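Local atomic coordinates of glutathione transferase (Phanerochaete chrysosporium, PDB entry 4F0C), a protein that binds oxidized glutathione disulfide and, as a glutathione transferase of the fungal Ure2p type, probably catalyses glutathione-dependent reactions. Residues Q141-L145 with L184-Y188; N17-M23 with I171-W176; Q119-L124 with I136-Q141. All blocks are in the same frame, centred on the assembly; numbering follows the deposited sequence.

Interaction 1. Residues Q141-L145 with L184-Y188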
loop_
_atom_site.group_PDB
_atom_site.type_symbol
_atom_site.label_atom_id
_atom_site.label_comp_id
_atom_site.label_asym_id
_atom_site.label_seq_id
_atom_site.Cartn_x
_atom_site.Cartn_y
_atom_site.Cartn_z
ATOM N N GLN A 141 -3.485 17.499 3.252
ATOM C CA GLN A 141 -2.775 17.998 4.434
ATOM C C GLN A 141 -3.470 17.554 5.736
ATOM O O GLN A 141 -2.823 17.166 6.718
ATOM C CB GLN A 141 -2.681 19.522 4.375
ATOM C CG GLN A 141 -1.775 20.020 3.239
ATOM C CD GLN A 141 -1.852 21.507 3.109
ATOM O OE1 GLN A 141 -2.923 22.051 2.814
ATOM N NE2 GLN A 141 -0.736 22.193 3.391
ATOM N N LYS A 142 -4.794 17.615 5.751
ATOM C CA LYS A 142 -5.532 17.110 6.912
ATOM C C LYS A 142 -5.280 15.610 7.123
ATOM O O LYS A 142 -5.167 15.146 8.267
ATOM C CB LYS A 142 -7.032 17.387 6.753
ATOM C CG LYS A 142 -7.412 18.834 7.060
ATOM C CD LYS A 142 -8.850 19.144 6.608
ATOM C CE LYS A 142 -9.312 20.498 7.148
ATOM N NZ LYS A 142 -10.545 20.941 6.447
ATOM N N GLU A 143 -5.185 14.853 6.032
ATOM C CA GLU A 143 -4.886 13.412 6.128
ATOM C C GLU A 143 -3.470 13.173 6.653
ATOM O O GLU A 143 -3.223 12.241 7.416
ATOM C CB GLU A 143 -5.072 12.692 4.767
ATOM C CG GLU A 143 -4.869 11.160 4.838
ATOM C CD GLU A 143 -5.937 10.420 5.704
ATOM O OE1 GLU A 143 -6.884 11.071 6.184
ATOM O OE2 GLU A 143 -5.805 9.199 5.901
ATOM N N ILE A 144 -2.526 14.013 6.245
ATOM C CA ILE A 144 -1.195 13.940 6.856
ATOM C C ILE A 144 -1.270 14.071 8.383
ATOM O O ILE A 144 -0.667 13.284 9.096
ATOM C CB ILE A 144 -0.251 15.043 6.277
ATOM C CG1 ILE A 144 0.077 14.689 4.820
ATOM C CG2 ILE A 144 0.968 15.202 7.159
ATOM C CD1 ILE A 144 0.793 15.831 4.022
ATOM N N LEU A 145 -1.983 15.084 8.870
ATOM C CA LEU A 145 -2.115 15.289 10.327
ATOM C C LEU A 145 -2.817 14.100 10.973
ATOM O O LEU A 145 -2.510 13.735 12.127
ATOM C CB LEU A 145 -2.874 16.580 10.640
ATOM C CG LEU A 145 -2.288 17.879 10.073
ATOM C CD1 LEU A 145 -3.066 19.095 10.591
ATOM C CD2 LEU A 145 -0.812 17.955 10.480
ATOM N N LEU A 184 5.125 19.699 3.098
ATOM C CA LEU A 184 3.689 19.489 2.879
ATOM C C LEU A 184 2.782 20.152 3.921
ATOM O O LEU A 184 1.717 20.649 3.573
ATOM C CB LEU A 184 3.364 17.995 2.747
ATOM C CG LEU A 184 4.269 17.234 1.765
ATOM C CD1 LEU A 184 3.960 15.772 1.816
ATOM C CD2 LEU A 184 4.092 17.774 0.354
ATOM N N VAL A 185 3.184 20.152 5.191
ATOM C CA VAL A 185 2.391 20.832 6.216
ATOM C C VAL A 185 3.192 21.885 6.950
ATOM O O VAL A 185 2.736 22.408 7.944
ATOM C CB VAL A 185 1.718 19.853 7.224
ATOM C CG1 VAL A 185 0.614 19.046 6.521
ATOM C CG2 VAL A 185 2.758 18.897 7.882
ATOM N N LYS A 186 4.376 22.229 6.437
ATOM C CA LYS A 186 5.133 23.333 7.025
ATOM C C LYS A 186 4.329 24.610 6.809
ATOM O O LYS A 186 3.959 24.928 5.680
ATOM C CB LYS A 186 6.513 23.463 6.382
ATOM C CG LYS A 186 7.325 24.636 6.944
ATOM C CD LYS A 186 8.729 24.638 6.392
ATOM C CE LYS A 186 9.492 25.858 6.909
ATOM N NZ LYS A 186 10.820 25.970 6.245
ATOM N N GLY A 187 4.039 25.317 7.899
ATOM C CA GLY A 187 3.238 26.515 7.846
ATOM C C GLY A 187 1.748 26.282 7.686
ATOM O O GLY A 187 1.014 27.225 7.423
ATOM N N TYR A 188 1.288 25.045 7.850
ATOM C CA TYR A 188 -0.130 24.745 7.716
ATOM C C TYR A 188 -0.862 24.810 9.055
ATOM O O TYR A 188 -0.646 23.969 9.933
ATOM C CB TYR A 188 -0.359 23.360 7.097
ATOM C CG TYR A 188 -1.821 22.994 7.070
ATOM C CD1 TYR A 188 -2.714 23.685 6.262
ATOM C CD2 TYR A 188 -2.313 21.954 7.849
ATOM C CE1 TYR A 188 -4.058 23.355 6.239
ATOM C CE2 TYR A 188 -3.653 21.621 7.832
ATOM C CZ TYR A 188 -4.516 22.324 7.027
ATOM O OH TYR A 188 -5.846 22.000 7.028
#
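Gln-141 lies with its aliphatic stem over one face of the Tyr-188 ring: its CB stands 4.2 Å from the centroid of that ring, only 9° off the normal, in a CH-pi contact. From there the chain runs extended, and the amide passes over the CD1 side of the ring at a tilt of 37° rather than stacking flat. Its NE2 gives a hydrogen bond to the backbone carbonyl of Leu-184, 2.9 Å from NE2 to O and nearly straight at 165°. The carbonyl points almost directly at the donor, and because the acceptor also lies close to the amide plane, this bond helps fix how the amide is turned. The receiving carbonyl belongs to the last turn of helix 174-184, so a side chain of helix 134-155 donates to a carbonyl at the C-terminal end of helix 174-184, within the all-helical C-terminal domain of the glutathione transferase fold. Val-185 leaves helical geometry there and opens a type II turn that ends at Tyr-188, returning the ring to helix 134-155. Turned away from its own backbone N, the Tyr-188 ring reaches across Gln-141 until its OH meets the methylene chain of Lys-142, at 3.5 Å from CG; the hydroxyl is hydrogen-bonded to Glu-138. Leu-145 touches the same ring at its edge, its CD1 3.8 Å from CE2 of Tyr-188. On the inner side, Ile-144 sends CD1 to within 3.6 Å of CB of Leu-184, while its CG2 packs on CG1 of Val-185 at 3.9 Å.

Interaction 2. Residues N17-M23 with I171-W176. With GDS (oxidized glutathione disulfide), chain B.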
loop_
_atom_site.group_PDB
_atom_site.type_symbol
_atom_site.label_atom_id
_atom_site.label_comp_id
_atom_site.label_asym_id
_atom_site.label_seq_id
_atom_site.Cartn_x
_atom_site.Cartn_y
_atom_site.Cartn_z
ATOM N N ASN A 17 10.153 7.895 -2.826
ATOM C CA ASN A 17 10.052 6.476 -2.507
ATOM C C ASN A 17 11.319 5.621 -2.611
ATOM O O ASN A 17 11.517 4.704 -1.813
ATOM C CB ASN A 17 8.907 5.848 -3.310
ATOM C CG ASN A 17 7.567 6.288 -2.789
ATOM O OD1 ASN A 17 7.295 6.136 -1.601
ATOM N ND2 ASN A 17 6.774 6.913 -3.629
ATOM N N GLY A 18 12.170 5.883 -3.592
ATOM C CA GLY A 18 13.374 5.068 -3.680
ATOM C C GLY A 18 14.312 5.256 -2.493
ATOM O O GLY A 18 15.180 4.414 -2.239
ATOM N N TRP A 19 14.162 6.369 -1.777
ATOM C CA TRP A 19 15.098 6.693 -0.676
ATOM C C TRP A 19 14.914 5.780 0.534
ATOM O O TRP A 19 15.840 5.615 1.320
ATOM C CB TRP A 19 15.020 8.198 -0.306
ATOM C CG TRP A 19 15.528 8.985 -1.491
ATOM C CD1 TRP A 19 14.771 9.608 -2.466
ATOM C CD2 TRP A 19 16.906 9.112 -1.907
ATOM N NE1 TRP A 19 15.607 10.145 -3.429
ATOM C CE2 TRP A 19 16.914 9.860 -3.109
ATOM C CE3 TRP A 19 18.132 8.703 -1.358
ATOM C CZ2 TRP A 19 18.104 10.175 -3.793
ATOM C CZ3 TRP A 19 19.321 9.032 -2.045
ATOM C CH2 TRP A 19 19.287 9.746 -3.250
ATOM N N LYS A 20 13.732 5.164 0.672
ATOM C CA LYS A 20 13.556 4.126 1.691
ATOM C C LYS A 20 14.569 3.020 1.479
ATOM O O LYS A 20 15.165 2.508 2.439
ATOM C CB LYS A 20 12.180 3.447 1.583
ATOM C CG LYS A 20 10.961 4.380 1.724
ATOM C CD LYS A 20 9.716 3.515 1.420
ATOM C CE LYS A 20 8.468 4.367 1.119
ATOM N NZ LYS A 20 7.354 3.441 0.669
ATOM N N VAL A 21 14.715 2.609 0.216
ATOM C CA VAL A 21 15.598 1.507 -0.119
ATOM C C VAL A 21 17.055 1.947 0.034
ATOM O O VAL A 21 17.862 1.207 0.560
ATOM C CB VAL A 21 15.362 1.029 -1.556
ATOM C CG1 VAL A 21 16.295 -0.115 -1.895
ATOM C CG2 VAL A 21 13.883 0.558 -1.695
ATOM N N ASP A 22 17.387 3.131 -0.479
ATOM C CA ASP A 22 18.725 3.692 -0.254
ATOM C C ASP A 22 19.102 3.658 1.246
ATOM O O ASP A 22 20.205 3.227 1.610
ATOM C CB ASP A 22 18.761 5.122 -0.818
ATOM C CG ASP A 22 20.131 5.789 -0.673
ATOM O OD1 ASP A 22 20.434 6.348 0.414
ATOM O OD2 ASP A 22 20.884 5.762 -1.662
ATOM N N MET A 23 18.193 4.114 2.118
ATOM C CA MET A 23 18.447 4.087 3.576
ATOM C C MET A 23 18.782 2.675 4.074
ATOM O O MET A 23 19.756 2.488 4.791
ATOM C CB MET A 23 17.218 4.570 4.347
ATOM C CG MET A 23 17.037 6.071 4.304
ATOM S SD MET A 23 15.461 6.623 5.000
ATOM C CE MET A 23 15.502 8.338 4.446
ATOM N N ILE A 171 11.638 2.427 9.313
ATOM C CA ILE A 171 12.437 3.107 8.297
ATOM C C ILE A 171 11.559 3.524 7.118
ATOM O O ILE A 171 11.760 4.593 6.530
ATOM C CB ILE A 171 13.608 2.222 7.809
ATOM C CG1 ILE A 171 14.589 1.962 8.973
ATOM C CG2 ILE A 171 14.351 2.873 6.615
ATOM C CD1 ILE A 171 15.662 0.906 8.609
ATOM N N SER A 172 10.565 2.694 6.806
ATOM C CA SER A 172 9.720 2.918 5.633
ATOM C C SER A 172 8.961 4.245 5.689
ATOM O O SER A 172 8.611 4.789 4.647
ATOM C CB SER A 172 8.723 1.742 5.447
ATOM O OG SER A 172 7.681 1.850 6.416
ATOM N N PHE A 173 8.734 4.777 6.896
ATOM C CA PHE A 173 7.976 6.023 7.069
ATOM C C PHE A 173 8.822 7.285 6.976
ATOM O O PHE A 173 8.273 8.395 6.876
ATOM C CB PHE A 173 7.284 6.072 8.456
ATOM C CG PHE A 173 6.058 5.212 8.569
ATOM C CD1 PHE A 173 4.800 5.754 8.371
ATOM C CD2 PHE A 173 6.156 3.871 8.924
ATOM C CE1 PHE A 173 3.660 4.957 8.489
ATOM C CE2 PHE A 173 5.030 3.075 9.041
ATOM C CZ PHE A 173 3.764 3.625 8.841
ATOM N N VAL A 174 10.142 7.133 7.059
ATOM C CA VAL A 174 11.007 8.285 7.297
ATOM C C VAL A 174 10.932 9.312 6.170
ATOM O O VAL A 174 10.727 10.498 6.435
ATOM C CB VAL A 174 12.478 7.852 7.531
ATOM C CG1 VAL A 174 13.386 9.091 7.571
ATOM C CG2 VAL A 174 12.572 7.079 8.856
ATOM N N ILE A 175 11.098 8.869 4.918
ATOM C CA ILE A 175 11.270 9.857 3.832
ATOM C C ILE A 175 10.013 10.725 3.619
ATOM O O ILE A 175 10.127 11.957 3.511
ATOM C CB ILE A 175 11.818 9.255 2.508
ATOM C CG1 ILE A 175 12.255 10.372 1.541
ATOM C CG2 ILE A 175 10.797 8.289 1.854
ATOM C CD1 ILE A 175 13.528 11.135 1.971
ATOM N N TRP A 176 8.827 10.108 3.628
ATOM C CA TRP A 176 7.603 10.904 3.488
ATOM C C TRP A 176 7.336 11.787 4.707
ATOM O O TRP A 176 6.778 12.886 4.571
ATOM C CB TRP A 176 6.387 10.026 3.203
ATOM C CG TRP A 176 6.240 9.639 1.747
ATOM C CD1 TRP A 176 6.443 8.394 1.198
ATOM C CD2 TRP A 176 5.853 10.499 0.659
ATOM N NE1 TRP A 176 6.209 8.441 -0.152
ATOM C CE2 TRP A 176 5.831 9.710 -0.507
ATOM C CE3 TRP A 176 5.493 11.857 0.569
ATOM C CZ2 TRP A 176 5.491 10.230 -1.758
ATOM C CZ3 TRP A 176 5.153 12.379 -0.676
ATOM C CH2 TRP A 176 5.151 11.569 -1.820
HETATM N N1 GDS B . 3.728 2.393 -4.196
HETATM C CA1 GDS B . 4.945 2.752 -5.018
HETATM C C1 GDS B . 6.279 2.457 -4.223
HETATM O OE1 GDS B . 6.293 2.615 -2.965
HETATM O OE2 GDS B . 7.248 2.002 -4.894
HETATM C CB1 GDS B . 4.938 4.262 -5.445
HETATM C CG1 GDS B . 6.186 4.609 -6.290
HETATM C CD1 GDS B . 6.046 6.004 -6.811
HETATM O O1 GDS B . 5.111 6.750 -6.572
HETATM N N2 GDS B . 7.097 6.408 -7.610
HETATM C CA2 GDS B . 7.120 7.743 -8.239
HETATM C C2 GDS B . 7.172 7.608 -9.741
HETATM O O2 GDS B . 7.913 6.766 -10.256
HETATM C CB2 GDS B . 8.409 8.510 -7.861
HETATM S SG2 GDS B . 8.330 9.029 -6.132
HETATM N N3 GDS B . 6.450 8.494 -10.459
HETATM C CA3 GDS B . 6.499 8.440 -11.894
HETATM C C3 GDS B . 5.098 8.532 -12.488
HETATM O OE3 GDS B . 4.995 8.741 -13.716
HETATM O OE4 GDS B . 4.164 8.318 -11.694
HETATM N N4 GDS B . 3.453 8.335 -4.865
HETATM C CA4 GDS B . 2.405 7.804 -3.982
HETATM C C4 GDS B . 3.054 6.759 -3.027
HETATM O OE5 GDS B . 4.254 6.922 -2.684
HETATM O OE6 GDS B . 2.307 5.830 -2.659
HETATM C C5 GDS B . 3.422 9.640 -5.289
HETATM O O5 GDS B . 2.544 10.442 -4.966
HETATM C CA5 GDS B . 4.553 10.121 -6.189
HETATM N N5 GDS B . 4.081 11.222 -7.076
HETATM C CB5 GDS B . 5.690 10.605 -5.284
HETATM S SG5 GDS B . 7.223 10.862 -6.257
HETATM C CA6 GDS B . 2.085 10.803 -10.670
HETATM C C6 GDS B . 0.738 11.523 -10.257
HETATM O OE7 GDS B . -0.094 11.786 -11.153
HETATM O OE8 GDS B . 0.585 11.774 -9.043
HETATM N N6 GDS B . 1.927 10.144 -11.966
HETATM C CB6 GDS B . 3.204 11.887 -10.675
HETATM C CG6 GDS B . 3.653 12.289 -9.262
HETATM C CD6 GDS B . 4.155 11.081 -8.482
HETATM O O6 GDS B . 4.627 10.051 -8.978
#
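Lys-20 runs as an extended chain past the Ser-172 carbonyl, crossing Ile-175 at about a right angle. Its CB leads to CG, which lies 3.9 Å from CG2 of Ile-175; CD and CE then pass the carbonyl, with CE 3.6 Å from O of Ser-172. NZ ends among Asp-75, Ser-74 and Gln-109, bonded to all three, and stands 3.9 Å from carboxylate OE1 of the bound glutathione disulfide, where its charge could still help to balance that carboxylate. One turn further along the helix, Met-23 crosses Val-174 obliquely and rests CE 3.8 Å from its CG1. At the other end, Trp-176 gives NE1 to OD1 of Asn-17 at 2.9 Å; the acceptor is near the indole plane, but the donor lies 42° out of the amide's carbonyl plane. ND2 of the same amide bonds OE5 of the ligand at 2.7 Å, so Trp-176 both touches the ligand, CZ2 against CB5, and helps to hold the Asn-17 amide that bonds it. A leucine in place of Trp-176 would probably leave OD1 of Asn-17 without this donor and its amide freer to turn away from the carboxylate that holds OE5. The contact joins the thioredoxin-like N-terminal domain to the helical domain: helix 18-28, which follows strand 7-11, packs on the break between helices 168-172 and 174-184, with helices 74-85, 96-126 and 211-227 closing round it.

Interaction 3. Residues Q119-L124 with I136-Q141. With GDS (oxidized glutathione disulfide), chain C; SO4 (sulfate ion), chain E.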
loop_
_atom_site.group_PDB
_atom_site.type_symbol
_atom_site.label_atom_id
_atom_site.label_comp_id
_atom_site.label_asym_id
_atom_site.label_seq_id
_atom_site.Cartn_x
_atom_site.Cartn_y
_atom_site.Cartn_z
ATOM N N GLN A 119 -0.575 12.927 -2.630
ATOM C CA GLN A 119 -1.599 13.786 -3.246
ATOM C C GLN A 119 -1.416 15.208 -2.727
ATOM O O GLN A 119 -1.550 16.153 -3.497
ATOM C CB GLN A 119 -3.025 13.313 -2.960
ATOM C CG GLN A 119 -3.324 11.900 -3.438
ATOM C CD GLN A 119 -2.669 11.613 -4.754
ATOM O OE1 GLN A 119 -3.044 12.177 -5.792
ATOM N NE2 GLN A 119 -1.675 10.714 -4.733
ATOM N N ALA A 120 -1.099 15.364 -1.432
ATOM C CA ALA A 120 -0.730 16.697 -0.927
ATOM C C ALA A 120 0.437 17.273 -1.731
ATOM O O ALA A 120 0.384 18.416 -2.153
ATOM C CB ALA A 120 -0.369 16.655 0.546
ATOM N N GLY A 121 1.475 16.462 -1.944
ATOM C CA GLY A 121 2.636 16.866 -2.717
ATOM C C GLY A 121 2.273 17.309 -4.129
ATOM O O GLY A 121 2.754 18.342 -4.612
ATOM N N TRP A 122 1.416 16.527 -4.781
ATOM C CA TRP A 122 0.940 16.841 -6.128
ATOM C C TRP A 122 0.259 18.201 -6.142
ATOM O O TRP A 122 0.700 19.114 -6.850
ATOM C CB TRP A 122 -0.039 15.780 -6.644
ATOM C CG TRP A 122 -0.535 16.048 -8.045
ATOM C CD1 TRP A 122 -1.770 16.484 -8.416
ATOM C CD2 TRP A 122 0.222 15.901 -9.257
ATOM N NE1 TRP A 122 -1.831 16.623 -9.792
ATOM C CE2 TRP A 122 -0.621 16.263 -10.326
ATOM C CE3 TRP A 122 1.531 15.491 -9.538
ATOM C CZ2 TRP A 122 -0.202 16.216 -11.659
ATOM C CZ3 TRP A 122 1.947 15.452 -10.865
ATOM C CH2 TRP A 122 1.081 15.807 -11.904
ATOM N N PHE A 123 -0.811 18.347 -5.369
ATOM C CA PHE A 123 -1.570 19.606 -5.404
ATOM C C PHE A 123 -0.832 20.848 -4.855
ATOM O O PHE A 123 -1.173 21.979 -5.219
ATOM C CB PHE A 123 -2.962 19.437 -4.780
ATOM C CG PHE A 123 -3.878 18.569 -5.593
ATOM C CD1 PHE A 123 -4.436 19.049 -6.782
ATOM C CD2 PHE A 123 -4.167 17.265 -5.194
ATOM C CE1 PHE A 123 -5.275 18.249 -7.551
ATOM C CE2 PHE A 123 -5.007 16.457 -5.963
ATOM C CZ PHE A 123 -5.557 16.947 -7.139
ATOM N N LEU A 124 0.174 20.648 -4.006
ATOM C CA LEU A 124 0.934 21.779 -3.453
ATOM C C LEU A 124 2.197 22.190 -4.205
ATOM O O LEU A 124 2.484 23.381 -4.312
ATOM C CB LEU A 124 1.385 21.480 -2.036
ATOM C CG LEU A 124 0.305 21.487 -0.974
ATOM C CD1 LEU A 124 0.898 20.884 0.283
ATOM C CD2 LEU A 124 -0.205 22.919 -0.749
ATOM N N ILE A 136 -7.748 21.860 -2.784
ATOM C CA ILE A 136 -7.834 20.407 -2.858
ATOM C C ILE A 136 -6.718 19.825 -2.014
ATOM O O ILE A 136 -6.911 18.813 -1.341
ATOM C CB ILE A 136 -7.729 19.889 -4.319
ATOM C CG1 ILE A 136 -8.991 20.273 -5.107
ATOM C CG2 ILE A 136 -7.502 18.384 -4.360
ATOM C CD1 ILE A 136 -10.279 19.646 -4.556
ATOM N N ALA A 137 -5.555 20.470 -2.026
ATOM C CA ALA A 137 -4.428 19.996 -1.202
ATOM C C ALA A 137 -4.776 19.928 0.278
ATOM O O ALA A 137 -4.277 19.056 0.989
ATOM C CB ALA A 137 -3.178 20.869 -1.402
ATOM N N GLU A 138 -5.619 20.842 0.747
ATOM C CA GLU A 138 -5.952 20.856 2.175
ATOM C C GLU A 138 -6.558 19.538 2.656
ATOM O O GLU A 138 -6.321 19.124 3.781
ATOM C CB GLU A 138 -6.867 22.026 2.554
ATOM C CG GLU A 138 -7.127 22.043 4.042
ATOM C CD GLU A 138 -7.652 23.367 4.527
ATOM O OE1 GLU A 138 -7.936 24.236 3.683
ATOM O OE2 GLU A 138 -7.768 23.531 5.753
ATOM N N ARG A 139 -7.352 18.885 1.808
ATOM C CA ARG A 139 -7.889 17.568 2.144
ATOM C C ARG A 139 -6.762 16.601 2.505
ATOM O O ARG A 139 -6.863 15.830 3.473
ATOM C CB ARG A 139 -8.730 17.018 0.964
ATOM C CG ARG A 139 -8.803 15.464 0.882
ATOM C CD ARG A 139 -9.805 14.990 -0.222
ATOM N NE ARG A 139 -9.767 13.540 -0.428
ATOM C CZ ARG A 139 -10.390 12.636 0.334
ATOM N NH1 ARG A 139 -11.133 13.011 1.362
ATOM N NH2 ARG A 139 -10.266 11.337 0.071
ATOM N N TYR A 140 -5.681 16.640 1.734
ATOM C CA TYR A 140 -4.562 15.717 1.960
ATOM C C TYR A 140 -3.616 16.190 3.061
ATOM O O TYR A 140 -3.012 15.374 3.739
ATOM C CB TYR A 140 -3.842 15.436 0.636
ATOM C CG TYR A 140 -4.825 14.827 -0.330
ATOM C CD1 TYR A 140 -5.254 13.515 -0.155
ATOM C CD2 TYR A 140 -5.387 15.578 -1.367
ATOM C CE1 TYR A 140 -6.190 12.948 -1.009
ATOM C CE2 TYR A 140 -6.321 15.020 -2.217
ATOM C CZ TYR A 140 -6.723 13.699 -2.026
ATOM O OH TYR A 140 -7.653 13.119 -2.863
ATOM N N GLN A 141 -3.485 17.499 3.252
ATOM C CA GLN A 141 -2.775 17.998 4.434
ATOM C C GLN A 141 -3.470 17.554 5.736
ATOM O O GLN A 141 -2.823 17.166 6.718
ATOM C CB GLN A 141 -2.681 19.522 4.375
ATOM C CG GLN A 141 -1.775 20.020 3.239
ATOM C CD GLN A 141 -1.852 21.507 3.109
ATOM O OE1 GLN A 141 -2.923 22.051 2.814
ATOM N NE2 GLN A 141 -0.736 22.193 3.391
HETATM N N1 GDS C . -5.161 0.414 3.226
HETATM C CA1 GDS C . -6.394 0.085 4.038
HETATM C C1 GDS C . -6.802 -1.432 3.869
HETATM O OE1 GDS C . -6.607 -2.001 2.753
HETATM O OE2 GDS C . -7.240 -2.019 4.899
HETATM C CB1 GDS C . -7.617 0.982 3.635
HETATM C CG1 GDS C . -8.866 0.637 4.478
HETATM C CD1 GDS C . -9.945 1.628 4.177
HETATM O O1 GDS C . -9.854 2.536 3.366
HETATM N N2 GDS C . -11.101 1.431 4.904
HETATM C CA2 GDS C . -12.265 2.328 4.762
HETATM C C2 GDS C . -12.582 2.980 6.086
HETATM O O2 GDS C . -12.550 2.311 7.123
HETATM C CB2 GDS C . -13.537 1.529 4.395
HETATM S SG2 GDS C . -13.431 0.955 2.685
HETATM N N3 GDS C . -12.972 4.271 6.053
HETATM C CA3 GDS C . -13.329 4.929 7.278
HETATM C C3 GDS C . -12.677 6.304 7.366
HETATM O OE3 GDS C . -13.083 7.089 8.251
HETATM O OE4 GDS C . -11.735 6.503 6.577
HETATM N N4 GDS C . -9.560 3.620 0.738
HETATM C CA4 GDS C . -8.290 3.716 0.005
HETATM C C4 GDS C . -7.676 2.288 -0.097
HETATM O OE5 GDS C . -8.455 1.302 -0.156
HETATM O OE6 GDS C . -6.429 2.240 -0.128
HETATM C C5 GDS C . -10.616 4.442 0.428
HETATM O O5 GDS C . -10.581 5.289 -0.465
HETATM C CA5 GDS C . -11.905 4.271 1.220
HETATM N N5 GDS C . -12.654 5.558 1.283
HETATM C CB5 GDS C . -12.740 3.194 0.520
HETATM S SG5 GDS C . -14.132 2.661 1.588
HETATM C CA6 GDS C . -12.020 8.646 3.955
HETATM C C6 GDS C . -11.611 9.760 2.910
HETATM O OE7 GDS C . -11.517 10.942 3.307
HETATM O OE8 GDS C . -11.391 9.379 1.740
HETATM N N6 GDS C . -11.766 9.115 5.317
HETATM C CB6 GDS C . -13.520 8.307 3.704
HETATM C CG6 GDS C . -13.736 7.448 2.448
HETATM C CD6 GDS C . -12.955 6.143 2.536
HETATM O O6 GDS C . -12.612 5.579 3.582
HETATM S S SO4 E . -12.023 16.247 3.589
HETATM O O1 SO4 E . -13.140 15.690 4.367
HETATM O O2 SO4 E . -11.936 15.520 2.327
HETATM O O3 SO4 E . -12.238 17.658 3.291
HETATM O O4 SO4 E . -10.791 16.123 4.363
#
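CG anti to the carbonyl carbon in both Phe-123 and Tyr-140 (chi1 -60° in the latter) sets each ring beside its own backbone N, one face turned to the facing helix. These helices, 96-126 and 134-155, form an antiparallel pair in the all-helical domain of the glutathione transferase fold, their local axes 8.1 Å apart and 153° from parallel. CB of Gln-119 sits over the centre of the Tyr-140 ring, 3.4 Å from its centroid, and CG of Arg-139 covers the opposite face. Ile-136 plants CG2 on Phe-123 in the same manner, 3.5 Å from the ring centroid, in a second CH-pi contact. Beside the rings, Ala-120 and Ala-137 allow the close approach: CB of Ala-120 is 3.7 Å from CB of Tyr-140, and CB of Ala-137 fits against CG of Leu-124. The polar ends reach into the dimer interface, where Gln-119 OE1 is hydrogen-bonded to Tyr-140 and Arg-139 of the second subunit. Arg-139, extended from CG to NE, grips a carboxylate of the oxidized glutathione with both terminal nitrogens: NH1 bonds OE7 at 2.9 Å and O2 of a sulfate probably from the crystallisation liquor, and NH2 meets OE8 at 2.8 Å, nearly straight at 173°.

In the fold
Interactions 1 and 3 are neighbours, their centres about 8 Å apart: both use helix 134-155, share Gln-141, and lie inside the C-terminal domain, joined further by the bond of Tyr-188 to Glu-138. Along the chain, interaction 3 closes before interaction 1 opens, so helix 134-155 packs first on helix 96-126 and then on the end of helix 174-184. Interaction 2 lies near the spatial centre of the subunit, its centre about 19 and 20 Å from those of interactions 1 and 3; it encloses interaction 3 and crosses interaction 1 in sequence. Of the three, it alone joins the two domains. Ligand binding thus draws on the domain junction of one subunit and, through Arg-139, on the helical domain of the other.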